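Local atomic coordinates of glutamate receptor 1 (Adineta vaga, PDB entry 4IO4), a protein that probably serves as a glutamate-gated ion channel, its bilobed extracellular ligand-binding domain, the part described here, holding a serine in the agonist site. Residues A[108-113]-A[177-182]. Residues are numbered along the deposited sequence; the frame is centred on the assembly and turned at random.
Sequences RILMRK and SFMDIG. With SER (serine), chain C.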
ATOM      1  N   ARG A 108      -0.996  10.414 -12.578  1.00 25.88           N
ATOM      2  CA  ARG A 108      -0.798  11.793 -12.988  1.00 28.35           C
ATOM      3  C   ARG A 108      -1.323  11.982 -14.410  1.00 26.08           C
ATOM      4  O   ARG A 108      -1.484  11.013 -15.182  1.00 25.39           O
ATOM      5  CB  ARG A 108       0.676  12.165 -12.876  1.00 37.00           C
ATOM      6  CG  ARG A 108       1.142  12.027 -11.432  1.00 38.20           C
ATOM      7  CD  ARG A 108       2.111  13.027 -11.009  1.00 43.18           C
ATOM      8  NE  ARG A 108       1.686  14.406 -11.229  1.00 37.59           N
ATOM      9  CZ  ARG A 108       2.557  15.388 -11.369  1.00 47.51           C
ATOM     10  NH1 ARG A 108       3.855  15.119 -11.295  1.00 48.12           N
ATOM     11  NH2 ARG A 108       2.152  16.624 -11.577  1.00 38.01           N
ATOM     12  N   ILE A 109      -1.642  13.220 -14.727  1.00 22.83           N
ATOM     13  CA  ILE A 109      -2.015  13.622 -16.069  1.00 23.45           C
ATOM     14  C   ILE A 109      -0.758  13.839 -16.896  1.00 29.24           C
ATOM     15  O   ILE A 109       0.174  14.549 -16.480  1.00 30.47           O
ATOM     16  CB  ILE A 109      -2.841  14.915 -16.029  1.00 25.58           C
ATOM     17  CG1 ILE A 109      -4.075  14.735 -15.126  1.00 30.48           C
ATOM     18  CG2 ILE A 109      -3.231  15.336 -17.431  1.00 27.94           C
ATOM     19  CD1 ILE A 109      -4.840  16.042 -14.834  1.00 31.90           C
ATOM     20  N   LEU A 110      -0.740  13.217 -18.069  1.00 24.65           N
ATOM     21  CA  LEU A 110       0.356  13.326 -19.045  1.00 27.00           C
ATOM     22  C   LEU A 110      -0.085  14.219 -20.192  1.00 29.51           C
ATOM     23  O   LEU A 110      -1.210  14.091 -20.674  1.00 29.55           O
ATOM     24  CB  LEU A 110       0.678  11.958 -19.613  1.00 26.90           C
ATOM     25  CG  LEU A 110       1.760  11.841 -20.692  1.00 30.66           C
ATOM     26  CD1 LEU A 110       3.149  12.054 -20.136  1.00 31.84           C
ATOM     27  CD2 LEU A 110       1.667  10.459 -21.291  1.00 25.02           C
ATOM     28  N   MET A 111       0.793  15.108 -20.633  1.00 26.00           N
ATOM     29  CA  MET A 111       0.448  16.033 -21.713  1.00 29.50           C
ATOM     30  C   MET A 111       1.710  16.477 -22.426  1.00 25.59           C
ATOM     31  O   MET A 111       2.835  16.210 -21.958  1.00 29.29           O
ATOM     32  CB  MET A 111      -0.270  17.244 -21.153  1.00 29.66           C
ATOM     33  CG  MET A 111       0.648  18.200 -20.370  1.00 33.25           C
ATOM     34  SD  MET A 111      -0.264  19.573 -19.591  1.00 35.08           S
ATOM     35  CE  MET A 111       1.086  20.622 -19.020  1.00 36.89           C
ATOM     36  N   ARG A 112       1.549  17.138 -23.565  1.00 31.54           N
ATOM     37  CA  ARG A 112       2.703  17.740 -24.234  1.00 33.39           C
ATOM     38  C   ARG A 112       3.173  18.941 -23.436  1.00 34.45           C
ATOM     39  O   ARG A 112       2.361  19.712 -22.924  1.00 32.04           O
ATOM     40  CB  ARG A 112       2.367  18.235 -25.645  1.00 39.72           C
ATOM     41  CG  ARG A 112       1.913  17.207 -26.642  1.00 36.76           C
ATOM     42  CD  ARG A 112       1.646  17.891 -27.990  1.00 37.36           C
ATOM     43  NE  ARG A 112       0.499  18.804 -27.936  1.00 40.60           N
ATOM     44  CZ  ARG A 112      -0.785  18.421 -27.957  1.00 33.27           C
ATOM     45  NH1 ARG A 112      -1.117  17.125 -28.014  1.00 35.18           N
ATOM     46  NH2 ARG A 112      -1.741  19.331 -27.882  1.00 33.71           N
ATOM     47  N   LYS A 113       4.482  19.124 -23.365  1.00 31.71           N
ATOM     48  CA  LYS A 113       5.032  20.367 -22.826  1.00 37.21           C
ATOM     49  C   LYS A 113       4.411  21.595 -23.464  1.00 35.38           C
ATOM     50  O   LYS A 113       4.194  21.645 -24.682  1.00 33.72           O
ATOM     51  CB  LYS A 113       6.556  20.432 -22.967  1.00 41.55           C
ATOM     52  CG  LYS A 113       7.258  19.882 -21.755  1.00 49.03           C
ATOM     53  CD  LYS A 113       8.745  20.197 -21.759  1.00 49.62           C
ATOM     54  CE  LYS A 113       9.520  19.163 -20.934  1.00 53.72           C
ATOM     55  NZ  LYS A 113      10.997  19.300 -21.159  1.00 56.66           N
ATOM     56  N   SER A 177      -3.573  12.361 -21.276  1.00 25.98           N
ATOM     57  CA  SER A 177      -3.919  11.020 -20.866  1.00 24.13           C
ATOM     58  C   SER A 177      -3.554  10.851 -19.386  1.00 23.95           C
ATOM     59  O   SER A 177      -3.101  11.793 -18.754  1.00 26.96           O
ATOM     60  CB  SER A 177      -3.189   9.963 -21.685  1.00 26.12           C
ATOM     61  OG  SER A 177      -3.796   8.698 -21.426  1.00 29.31           O
ATOM     62  N   PHE A 178      -3.773   9.653 -18.860  1.00 25.78           N
ATOM     63  CA  PHE A 178      -3.388   9.292 -17.485  1.00 27.83           C
ATOM     64  C   PHE A 178      -2.295   8.237 -17.454  1.00 27.58           C
ATOM     65  O   PHE A 178      -2.320   7.294 -18.252  1.00 29.44           O
ATOM     66  CB  PHE A 178      -4.567   8.729 -16.719  1.00 24.49           C
ATOM     67  CG  PHE A 178      -5.731   9.670 -16.587  1.00 31.41           C
ATOM     68  CD1 PHE A 178      -5.556  11.048 -16.619  1.00 31.94           C
ATOM     69  CD2 PHE A 178      -7.013   9.166 -16.388  1.00 27.91           C
ATOM     70  CE1 PHE A 178      -6.648  11.914 -16.493  1.00 34.12           C
ATOM     71  CE2 PHE A 178      -8.109  10.048 -16.265  1.00 27.98           C
ATOM     72  CZ  PHE A 178      -7.907  11.417 -16.300  1.00 28.88           C
ATOM     73  N   MET A 179      -1.357   8.370 -16.504  1.00 26.05           N
ATOM     74  CA  MET A 179      -0.302   7.368 -16.304  1.00 26.15           C
ATOM     75  C   MET A 179      -0.031   7.188 -14.820  1.00 24.53           C
ATOM     76  O   MET A 179      -0.128   8.139 -14.049  1.00 29.16           O
ATOM     77  CB  MET A 179       1.036   7.775 -16.931  1.00 29.81           C
ATOM     78  CG  MET A 179       1.190   7.504 -18.397  1.00 43.21           C
ATOM     79  SD  MET A 179       2.908   7.765 -18.929  1.00 31.43           S
ATOM     80  CE  MET A 179       3.638   6.197 -18.513  1.00 29.75           C
ATOM     81  N   ASP A 180       0.386   5.980 -14.449  1.00 21.66           N
ATOM     82  CA  ASP A 180       0.860   5.726 -13.108  1.00 23.06           C
ATOM     83  C   ASP A 180       2.075   6.577 -12.897  1.00 27.27           C
ATOM     84  O   ASP A 180       2.838   6.829 -13.817  1.00 26.96           O
ATOM     85  CB  ASP A 180       1.259   4.268 -12.916  1.00 24.73           C
ATOM     86  CG  ASP A 180       0.106   3.303 -13.115  1.00 27.43           C
ATOM     87  OD1 ASP A 180      -1.035   3.628 -12.707  1.00 31.36           O
ATOM     88  OD2 ASP A 180       0.348   2.210 -13.683  1.00 27.18           O
ATOM     89  N   ILE A 181       2.257   7.010 -11.663  1.00 26.48           N
ATOM     90  CA  ILE A 181       3.291   7.952 -11.342  1.00 26.95           C
ATOM     91  C   ILE A 181       4.712   7.461 -11.582  1.00 29.54           C
ATOM     92  O   ILE A 181       5.545   8.213 -12.094  1.00 25.79           O
ATOM     93  CB  ILE A 181       3.130   8.430  -9.891  1.00 28.85           C
ATOM     94  CG1 ILE A 181       3.970   9.694  -9.666  1.00 40.84           C
ATOM     95  CG2 ILE A 181       3.447   7.334  -8.895  1.00 31.67           C
ATOM     96  CD1 ILE A 181       3.592  10.416  -8.381  1.00 41.83           C
ATOM     97  N   GLY A 182       4.998   6.207 -11.238  1.00 27.92           N
ATOM     98  CA  GLY A 182       6.360   5.709 -11.360  1.00 31.80           C
ATOM     99  C   GLY A 182       6.801   5.721 -12.804  1.00 27.82           C
ATOM    100  O   GLY A 182       7.852   6.253 -13.133  1.00 30.91           O
TER
HETATM  101  N   SER C 301      -1.464   0.105 -13.366  1.00 23.09           N
HETATM  102  CA  SER C 301      -2.520   0.204 -14.441  1.00 20.45           C
HETATM  103  C   SER C 301      -3.463  -0.968 -14.371  1.00 26.99           C
HETATM  104  O   SER C 301      -3.173  -1.998 -13.685  1.00 19.98           O
HETATM  105  CB  SER C 301      -1.913   0.309 -15.846  1.00 26.10           C
HETATM  106  OG  SER C 301      -1.363   1.593 -16.068  1.00 35.79           O
HETATM  107  OXT SER C 301      -4.527  -0.883 -15.012  1.00 22.08           O
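Arg108 and Met179 form a hydrogen-bonded antiparallel pair: Arg108 N donates to Met179 O at 2.8 Å and Met179 N returns a bond to Arg108 O. Leu110 and Ser177 repeat this exchange two residues on, Leu110 N reaching Ser177 O at 2.8 Å. Between them, in the non-hydrogen-bonded pair, Ile109 CG1 lies beside Phe178 CE1 at 4.1 Å. Followed outward, Arg108 leaves CB with CG anti to the carbonyl carbon (chi1 -61°), which brings CG within 4.1 Å of Ile181 CG1; CD meets Ile181 CD1 at 4.0 Å, NE has a long, weak ion pair with Asp201, and NH2 bonds Gly199 O. On the same sheet face, Leu110 CD2 touches Met179 SD at 3.8 Å. Asp180, ending strand 177-180, accepts hydrogen bonds at OD2 from the bound serine's N (2.8 Å) and OG (3.0 Å), while OD1 accepts from Asn105. With an alanine at Asp180, the ligand's amino and hydroxyl groups would probably both lose this acceptor, and Asn105 ND2 its partner. Backbone pairing up to Met179 probably fixes where Asp180 leaves the sheet, its double acceptance consistent with the acidic residue meeting the agonist amino group in ionotropic glutamate receptors.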